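Side-chain contacts in putative tetR family transcriptional regulator (Streptomyces coelicolor A3, PDB 2Q24), which probably binds DNA at cis-regulatory sites as a dimeric transcriptional regulator of the TetR family, with an N-terminal helix-turn-helix domain and a helical C-terminal domain: residues L21-R26 / R42-G47; C74-G79 / R91-R96; R96-A101 / G161-S166. All blocks are in the same frame, centred on the assembly; numbering follows the deposited sequence.

Interaction 1. Residues L21-R26 / R42-G47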
loop_
_atom_site.group_PDB
_atom_site.type_symbol
_atom_site.label_atom_id
_atom_site.label_comp_id
_atom_site.label_asym_id
_atom_site.label_seq_id
_atom_site.Cartn_x
_atom_site.Cartn_y
_atom_site.Cartn_z
ATOM N N LEU B 21 7.020 -0.804 -15.183
ATOM C CA LEU B 21 5.683 -0.864 -14.598
ATOM C C LEU B 21 4.791 0.290 -15.045
ATOM O O LEU B 21 3.623 0.083 -15.336
ATOM C CB LEU B 21 5.752 -0.977 -13.066
ATOM C CG LEU B 21 6.499 -2.248 -12.614
ATOM C CD1 LEU B 21 6.528 -2.306 -11.101
ATOM C CD2 LEU B 21 5.871 -3.557 -13.202
ATOM N N ALA B 22 5.359 1.490 -15.156
ATOM C CA ALA B 22 4.627 2.643 -15.679
ATOM C C ALA B 22 4.178 2.380 -17.120
ATOM O O ALA B 22 3.011 2.592 -17.473
ATOM C CB ALA B 22 5.496 3.894 -15.606
ATOM N N ALA B 23 5.104 1.885 -17.938
ATOM C CA ALA B 23 4.795 1.497 -19.322
ATOM C C ALA B 23 3.734 0.387 -19.399
ATOM O O ALA B 23 2.817 0.462 -20.237
ATOM C CB ALA B 23 6.087 1.081 -20.082
ATOM N N ALA B 24 3.836 -0.630 -18.529
ATOM C CA ALA B 24 2.820 -1.669 -18.449
ATOM C C ALA B 24 1.424 -1.121 -18.162
ATOM O O ALA B 24 0.452 -1.525 -18.782
ATOM C CB ALA B 24 3.214 -2.719 -17.386
ATOM N N VAL B 25 1.306 -0.241 -17.166
ATOM C CA VAL B 25 0.017 0.327 -16.864
ATOM C C VAL B 25 -0.549 1.051 -18.089
ATOM O O VAL B 25 -1.720 0.892 -18.401
ATOM C CB VAL B 25 0.109 1.308 -15.676
ATOM C CG1 VAL B 25 -1.172 2.169 -15.552
ATOM C CG2 VAL B 25 0.415 0.541 -14.369
ATOM N N ARG B 26 0.286 1.850 -18.758
ATOM C CA ARG B 26 -0.124 2.643 -19.914
ATOM C C ARG B 26 -0.648 1.697 -21.008
ATOM O O ARG B 26 -1.762 1.858 -21.521
ATOM C CB ARG B 26 1.096 3.456 -20.385
ATOM C CG ARG B 26 0.900 4.547 -21.444
ATOM C CD ARG B 26 2.289 5.158 -21.814
ATOM N NE ARG B 26 3.217 5.119 -20.658
ATOM C CZ ARG B 26 4.556 5.091 -20.726
ATOM N NH1 ARG B 26 5.192 5.112 -21.897
ATOM N NH2 ARG B 26 5.270 5.051 -19.600
ATOM N N ARG B 42 9.457 -1.764 -25.046
ATOM C CA ARG B 42 9.877 -0.639 -25.918
ATOM C C ARG B 42 9.662 0.730 -25.271
ATOM O O ARG B 42 10.574 1.661 -25.376
ATOM C CB ARG B 42 9.149 -0.695 -27.267
ATOM C CG ARG B 42 9.367 0.628 -28.131
ATOM C CD ARG B 42 9.042 0.373 -29.594
ATOM N NE ARG B 42 8.102 -0.753 -29.807
ATOM C CZ ARG B 42 6.751 -0.660 -29.854
ATOM N NH1 ARG B 42 6.156 0.526 -29.683
ATOM N NH2 ARG B 42 6.028 -1.761 -30.063
ATOM N N GLU B 43 8.470 0.858 -24.628
ATOM C CA GLU B 43 8.114 2.125 -24.029
ATOM C C GLU B 43 8.969 2.360 -22.785
ATOM O O GLU B 43 9.354 3.506 -22.510
ATOM C CB GLU B 43 6.628 2.160 -23.669
ATOM C CG GLU B 43 5.726 2.374 -24.877
ATOM C CD GLU B 43 4.337 2.876 -24.474
ATOM O OE1 GLU B 43 4.165 3.262 -23.293
ATOM O OE2 GLU B 43 3.425 2.893 -25.337
ATOM N N ALA B 44 9.264 1.267 -22.045
ATOM C CA ALA B 44 10.150 1.329 -20.884
ATOM C C ALA B 44 11.614 1.486 -21.272
ATOM O O ALA B 44 12.468 1.706 -20.408
ATOM C CB ALA B 44 9.983 0.093 -20.016
ATOM N N GLY B 45 11.914 1.352 -22.568
ATOM C CA GLY B 45 13.287 1.412 -23.038
ATOM C C GLY B 45 14.194 0.267 -22.621
ATOM O O GLY B 45 15.405 0.450 -22.509
ATOM N N VAL B 46 13.618 -0.911 -22.388
ATOM C CA VAL B 46 14.402 -2.070 -21.953
ATOM C C VAL B 46 14.276 -3.211 -22.954
ATOM O O VAL B 46 13.324 -3.259 -23.735
ATOM C CB VAL B 46 14.024 -2.540 -20.521
ATOM C CG2 VAL B 46 12.731 -3.355 -20.529
ATOM N N GLY B 47 15.244 -4.121 -22.936
ATOM C CA GLY B 47 15.210 -5.299 -23.804
ATOM C C GLY B 47 14.154 -6.240 -23.273
ATOM O O GLY B 47 13.898 -6.248 -22.072
#
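Inside what is, by family, the DNA-binding domain, A23 and R26 of helix 17-31 meet E43 and A44, which lie where helix 37-43 runs into the turn of the predicted helix-turn-helix motif. The buried part of the contact is small and apolar. The CB of A23 points at the other segment and sits 3.7 Å from the backbone N of A44 and 3.8 Å from the CB of E43. A23 CB and A44 CB are 4.0 Å apart. With only methyl groups between them, the two backbones come close: the CA atoms of A23 and A44 are separated by 5.6 Å.

At the outer edge lies a salt bridge, with NH1 of R26 2.5 Å from OE1 of E43. That distance is short, so its finer details are doubtful. R26 and E43 approach from opposite directions, and their guanidinium and carboxylate planes are 22° apart, with OE1 reaching the guanidinium obliquely. The arginine leaves its helix with CG anti to the backbone N (chi1 -170°), then bends at chi3 (-31°). This folds the guanidinium back along its own helix, and the CA of A23 lies 3.6 Å above the guanidinium plane of R26, off-centre over one face. E43 runs extended beyond CG, and its other oxygen, OE2, makes a second salt bridge to R39, so the carboxylate is shared between two arginines.

Helix 58-75 packs on another side of helix 17-31, through L21, A24 and V25. Past A44, G45 takes positive phi as the C-prime residue of a Schellman motif, and G47 is the N-cap of helix 48-54. Helix 17-31 thus packs against the first helix of the predicted helix-turn-helix, as in TetR-type DNA-binding domains.

Interaction 2. Residues C74-G79 / R91-R96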
loop_
_atom_site.group_PDB
_atom_site.type_symbol
_atom_site.label_atom_id
_atom_site.label_comp_id
_atom_site.label_asym_id
_atom_site.label_seq_id
_atom_site.Cartn_x
_atom_site.Cartn_y
_atom_site.Cartn_z
ATOM N N CYS B 74 -0.531 6.298 -3.330
ATOM C CA CYS B 74 -0.517 6.442 -1.894
ATOM C C CYS B 74 0.686 7.217 -1.363
ATOM O O CYS B 74 0.567 8.052 -0.467
ATOM C CB CYS B 74 -0.624 5.057 -1.210
ATOM S SG CYS B 74 -2.207 4.251 -1.542
ATOM N N ASP B 75 1.818 6.990 -1.995
ATOM C CA ASP B 75 3.083 7.455 -1.467
ATOM C C ASP B 75 3.329 8.919 -1.889
ATOM O O ASP B 75 4.317 9.487 -1.485
ATOM C CB ASP B 75 4.185 6.543 -2.012
ATOM C CG ASP B 75 4.187 5.128 -1.350
ATOM O OD1 ASP B 75 3.499 4.916 -0.372
ATOM O OD2 ASP B 75 4.873 4.246 -1.882
ATOM N N SER B 76 2.465 9.464 -2.745
ATOM C CA SER B 76 2.561 10.863 -3.117
ATOM C C SER B 76 2.077 11.774 -1.971
ATOM O O SER B 76 2.373 12.979 -1.992
ATOM C CB SER B 76 1.713 11.164 -4.405
ATOM O OG SER B 76 0.330 10.990 -4.155
ATOM N N VAL B 77 1.369 11.220 -0.968
ATOM C CA VAL B 77 0.700 12.084 0.028
ATOM C C VAL B 77 1.647 12.938 0.886
ATOM O O VAL B 77 1.435 14.153 0.996
ATOM C CB VAL B 77 -0.288 11.313 0.918
ATOM C CG1 VAL B 77 -0.744 12.191 2.100
ATOM C CG2 VAL B 77 -1.507 10.828 0.035
ATOM N N PRO B 78 2.700 12.321 1.481
ATOM C CA PRO B 78 3.599 13.171 2.275
ATOM C C PRO B 78 4.226 14.340 1.473
ATOM O O PRO B 78 4.284 15.471 1.969
ATOM C CB PRO B 78 4.663 12.179 2.816
ATOM C CG PRO B 78 3.988 10.825 2.784
ATOM C CD PRO B 78 3.080 10.893 1.558
ATOM N N GLY B 79 4.708 14.049 0.272
ATOM C CA GLY B 79 5.305 15.066 -0.558
ATOM C C GLY B 79 4.331 16.154 -0.927
ATOM O O GLY B 79 4.698 17.351 -0.922
ATOM N N ARG B 91 -6.833 18.268 -3.371
ATOM C CA ARG B 91 -7.268 18.493 -4.748
ATOM C C ARG B 91 -6.314 17.859 -5.774
ATOM O O ARG B 91 -6.747 17.173 -6.682
ATOM C CB ARG B 91 -7.423 20.016 -5.005
ATOM C CG ARG B 91 -7.642 20.435 -6.477
ATOM C CD ARG B 91 -7.997 21.926 -6.621
ATOM N NE ARG B 91 -8.974 22.397 -5.612
ATOM C CZ ARG B 91 -10.307 22.489 -5.766
ATOM N NH1 ARG B 91 -10.913 22.175 -6.901
ATOM N NH2 ARG B 91 -11.036 22.914 -4.762
ATOM N N ALA B 92 -5.000 18.123 -5.629
ATOM C CA ALA B 92 -4.019 17.544 -6.584
ATOM C C ALA B 92 -4.077 16.040 -6.539
ATOM O O ALA B 92 -4.074 15.352 -7.578
ATOM C CB ALA B 92 -2.607 18.054 -6.309
ATOM N N TRP B 93 -4.166 15.491 -5.335
ATOM C CA TRP B 93 -4.213 14.033 -5.209
ATOM C C TRP B 93 -5.478 13.409 -5.799
ATOM O O TRP B 93 -5.441 12.337 -6.378
ATOM C CB TRP B 93 -4.073 13.655 -3.722
ATOM C CG TRP B 93 -3.945 12.146 -3.489
ATOM C CD1 TRP B 93 -2.780 11.403 -3.417
ATOM C CD2 TRP B 93 -5.022 11.243 -3.297
ATOM N NE1 TRP B 93 -3.092 10.066 -3.182
ATOM C CE2 TRP B 93 -4.463 9.939 -3.116
ATOM C CE3 TRP B 93 -6.426 11.400 -3.278
ATOM C CZ2 TRP B 93 -5.259 8.818 -2.862
ATOM C CZ3 TRP B 93 -7.239 10.253 -3.028
ATOM C CH2 TRP B 93 -6.644 8.982 -2.855
ATOM N N THR B 94 -6.617 14.048 -5.650
ATOM C CA THR B 94 -7.826 13.524 -6.236
ATOM C C THR B 94 -7.739 13.391 -7.768
ATOM O O THR B 94 -8.296 12.515 -8.322
ATOM C CB THR B 94 -9.089 14.315 -5.828
ATOM O OG1 THR B 94 -9.066 15.611 -6.376
ATOM C CG2 THR B 94 -9.273 14.333 -4.357
ATOM N N ARG B 95 -7.027 14.292 -8.424
ATOM C CA ARG B 95 -6.756 14.125 -9.862
ATOM C C ARG B 95 -5.916 12.858 -10.107
ATOM O O ARG B 95 -6.186 12.095 -11.043
ATOM C CB ARG B 95 -6.114 15.402 -10.470
ATOM C CG ARG B 95 -7.054 16.580 -10.554
ATOM C CD ARG B 95 -6.501 17.833 -11.367
ATOM N NE ARG B 95 -5.873 17.394 -12.597
ATOM C CZ ARG B 95 -6.475 17.321 -13.789
ATOM N NH1 ARG B 95 -7.741 17.706 -13.942
ATOM N NH2 ARG B 95 -5.781 16.873 -14.835
ATOM N N ARG B 96 -4.924 12.615 -9.251
ATOM C CA ARG B 96 -4.103 11.385 -9.361
ATOM C C ARG B 96 -4.951 10.151 -9.095
ATOM O O ARG B 96 -4.766 9.106 -9.730
ATOM C CB ARG B 96 -2.883 11.421 -8.400
ATOM C CG ARG B 96 -1.889 12.577 -8.705
ATOM C CD ARG B 96 -1.399 12.521 -10.150
ATOM N NE ARG B 96 -0.440 11.465 -10.331
ATOM C CZ ARG B 96 -0.334 10.681 -11.410
ATOM N NH1 ARG B 96 -1.166 10.779 -12.454
ATOM N NH2 ARG B 96 0.635 9.776 -11.425
#
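W93 reaches from helix 86-106 to S76 and V77, at the joint between helices 58-75 and 77-83, and its indole makes essentially the whole contact. From CB, which points toward the joint, CG is set anti to the backbone N (chi1 -173°), and chi2 of 91° sets the indole plane roughly perpendicular to the plane of CA, CB and CG. The five-membered ring does the touching. Its CD1 comes 3.2 Å from OG of S76, which lies at the ring edge and in the ring plane, so the hydroxyl meets a C-H of the indole and not its pi face. CD1 is also 3.7 Å from CG2 of V77. NE1, the next atom round, lies 3.7 Å from that same methyl and hydrogen-bonds to the backbone oxygen of L73, near the end of helix 58-75. V77 meets the ring obliquely.

OG of S76 goes to the same L73 oxygen, placed by a chi1 of 66° that swings it back toward the preceding turn. One carbonyl therefore takes two side-chain bonds: the one from NE1 helps set the rotation of the indole, and the one from OG satisfies the serine beside it. Beyond NE1 the indole enters the hydrophobic core: W93 also packs on I129, L133 and L136 of helix 125-142 and on L159 of helix 152-165.

On another side of helix 86-106, R91 and R95 form salt bridges with D180 and E176 of helix 172-185. A buried tryptophan thus packs against the joint of two consecutive helices, part of the all-helical fold of TetR-family regulators.

Interaction 3. Residues R96-A101 / G161-S166; sequences RFIDYA and GIALTS
I98 and I162 cross at about a right angle, and the contact between helices 86-106 and 152-165 is built round that crossing. The tip of I98 does the work: its CD1 lies 3.8 Å from CG2 of I162 and 3.6 Å from the backbone N of A163, with CB of A163 at 3.9 Å. Although the CA-CB bond of I98 does not aim at the other helix, chi1 (-66°) and chi2 (-71°) curl CD1 onto it, against the start of A163.

One turn along, A101 and A163 face each other methyl to methyl. Their CB atoms are 3.3 Å apart, tighter than ordinary van der Waals packing. The axes of 96-101 and 161-165 come within 9.1 Å, at a signed crossing angle of -51°.

The contact is buried and, side chain to side chain, apolar. F97 meets the ring of F156 edge to face and also packs on I129 of helix 125-142, while Y100 packs against helix 58-75 and hydrogen-bonds through its hydroxyl to Y66. Helix 86-106 thus packs against helices 58-75, 125-142 and 152-165, and I162 carries the contact on to L178 and L179 of helix 172-185.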
loop_
_atom_site.group_PDB
_atom_site.type_symbol
_atom_site.label_atom_id
_atom_site.label_comp_id
_atom_site.label_asym_id
_atom_site.label_seq_id
_atom_site.Cartn_x
_atom_site.Cartn_y
_atom_site.Cartn_z
ATOM N N ARG B 96 -4.924 12.615 -9.251
ATOM C CA ARG B 96 -4.103 11.385 -9.361
ATOM C C ARG B 96 -4.951 10.151 -9.095
ATOM O O ARG B 96 -4.766 9.106 -9.730
ATOM C CB ARG B 96 -2.883 11.421 -8.400
ATOM C CG ARG B 96 -1.889 12.577 -8.705
ATOM C CD ARG B 96 -1.399 12.521 -10.150
ATOM N NE ARG B 96 -0.440 11.465 -10.331
ATOM C CZ ARG B 96 -0.334 10.681 -11.410
ATOM N NH1 ARG B 96 -1.166 10.779 -12.454
ATOM N NH2 ARG B 96 0.635 9.776 -11.425
ATOM N N PHE B 97 -5.882 10.262 -8.160
ATOM C CA PHE B 97 -6.825 9.161 -7.946
ATOM C C PHE B 97 -7.613 8.887 -9.231
ATOM O O PHE B 97 -7.761 7.707 -9.623
ATOM C CB PHE B 97 -7.824 9.469 -6.818
ATOM C CG PHE B 97 -8.827 8.348 -6.617
ATOM C CD1 PHE B 97 -8.554 7.315 -5.736
ATOM C CD2 PHE B 97 -9.996 8.309 -7.367
ATOM C CE1 PHE B 97 -9.482 6.274 -5.580
ATOM C CE2 PHE B 97 -10.893 7.261 -7.243
ATOM C CZ PHE B 97 -10.656 6.269 -6.351
ATOM N N ILE B 98 -8.168 9.940 -9.868
ATOM C CA ILE B 98 -8.941 9.698 -11.103
ATOM C C ILE B 98 -8.050 9.085 -12.169
ATOM O O ILE B 98 -8.492 8.193 -12.893
ATOM C CB ILE B 98 -9.674 10.976 -11.622
ATOM C CG1 ILE B 98 -10.730 11.343 -10.608
ATOM C CG2 ILE B 98 -10.364 10.740 -13.020
ATOM C CD1 ILE B 98 -11.920 10.378 -10.558
ATOM N N ASP B 99 -6.787 9.527 -12.244
ATOM C CA ASP B 99 -5.790 8.930 -13.196
ATOM C C ASP B 99 -5.638 7.405 -12.949
ATOM O O ASP B 99 -5.655 6.599 -13.893
ATOM C CB ASP B 99 -4.420 9.566 -13.019
ATOM C CG ASP B 99 -4.347 11.035 -13.498
ATOM O OD1 ASP B 99 -5.168 11.476 -14.336
ATOM O OD2 ASP B 99 -3.389 11.715 -13.043
ATOM N N TYR B 100 -5.501 7.035 -11.680
ATOM C CA TYR B 100 -5.429 5.636 -11.220
ATOM C C TYR B 100 -6.711 4.855 -11.553
ATOM O O TYR B 100 -6.664 3.747 -12.088
ATOM C CB TYR B 100 -5.180 5.624 -9.708
ATOM C CG TYR B 100 -5.752 4.405 -9.035
ATOM C CD1 TYR B 100 -5.159 3.158 -9.182
ATOM C CD2 TYR B 100 -6.949 4.498 -8.290
ATOM C CE1 TYR B 100 -5.725 2.021 -8.588
ATOM C CE2 TYR B 100 -7.501 3.361 -7.675
ATOM C CZ TYR B 100 -6.897 2.133 -7.855
ATOM O OH TYR B 100 -7.438 1.009 -7.249
ATOM N N ALA B 101 -7.864 5.438 -11.226
ATOM C CA ALA B 101 -9.150 4.736 -11.431
ATOM C C ALA B 101 -9.500 4.539 -12.921
ATOM O O ALA B 101 -10.110 3.528 -13.322
ATOM C CB ALA B 101 -10.259 5.509 -10.674
ATOM N N GLY B 161 -16.946 7.161 -8.386
ATOM C CA GLY B 161 -18.087 7.419 -9.241
ATOM C C GLY B 161 -17.740 8.320 -10.417
ATOM O O GLY B 161 -18.211 8.117 -11.543
ATOM N N ILE B 162 -16.915 9.328 -10.143
ATOM C CA ILE B 162 -16.455 10.255 -11.194
ATOM C C ILE B 162 -15.667 9.466 -12.232
ATOM O O ILE B 162 -15.836 9.662 -13.421
ATOM C CB ILE B 162 -15.566 11.375 -10.597
ATOM C CG1 ILE B 162 -16.474 12.219 -9.665
ATOM C CG2 ILE B 162 -14.948 12.286 -11.720
ATOM C CD1 ILE B 162 -15.746 13.308 -8.913
ATOM N N ALA B 163 -14.789 8.588 -11.773
ATOM C CA ALA B 163 -14.014 7.709 -12.732
ATOM C C ALA B 163 -14.895 6.835 -13.604
ATOM O O ALA B 163 -14.684 6.684 -14.831
ATOM C CB ALA B 163 -13.014 6.854 -11.950
ATOM N N LEU B 164 -15.971 6.316 -13.019
ATOM C CA LEU B 164 -16.894 5.514 -13.807
ATOM C C LEU B 164 -17.722 6.307 -14.811
ATOM O O LEU B 164 -18.009 5.802 -15.893
ATOM C CB LEU B 164 -17.840 4.724 -12.898
ATOM C CG LEU B 164 -17.185 3.689 -11.990
ATOM C CD1 LEU B 164 -18.252 3.218 -11.011
ATOM C CD2 LEU B 164 -16.651 2.500 -12.811
ATOM N N THR B 165 -18.113 7.530 -14.477
ATOM C CA THR B 165 -18.939 8.290 -15.396
ATOM C C THR B 165 -18.132 9.073 -16.427
ATOM O O THR B 165 -18.641 9.387 -17.508
ATOM C CB THR B 165 -19.832 9.319 -14.653
ATOM O OG1 THR B 165 -19.010 10.193 -13.897
ATOM C CG2 THR B 165 -20.836 8.615 -13.708
ATOM N N SER B 166 -16.894 9.423 -16.080
ATOM C CA SER B 166 -16.212 10.499 -16.771
ATOM C C SER B 166 -14.775 10.187 -17.176
ATOM O O SER B 166 -13.951 11.086 -17.186
ATOM C CB SER B 166 -16.273 11.772 -15.901
ATOM O OG SER B 166 -17.618 12.010 -15.504
#

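How the interactions relate
Interactions 2 and 3 follow one another along helix 86-106; their ranges overlap at R96, which carries neither contact. Their centres are 14 Å apart: interaction 2 ties the helix to the joint between helices 58-75 and 77-83, interaction 3 to helix 152-165. Interaction 1 belongs to the predicted DNA-binding domain, and its centre lies about 23 Å from that of interaction 2 and 22 Å from that of interaction 3, with no direct touch. Helix 58-75 bridges the gap: it packs on helix 17-31 near interaction 1, receives Y100 beside interaction 3 and ends at the joint of interaction 2, where its L73 carbonyl takes the W93 NE1 bond. There D75 and P78 also pack on S131 of the second subunit.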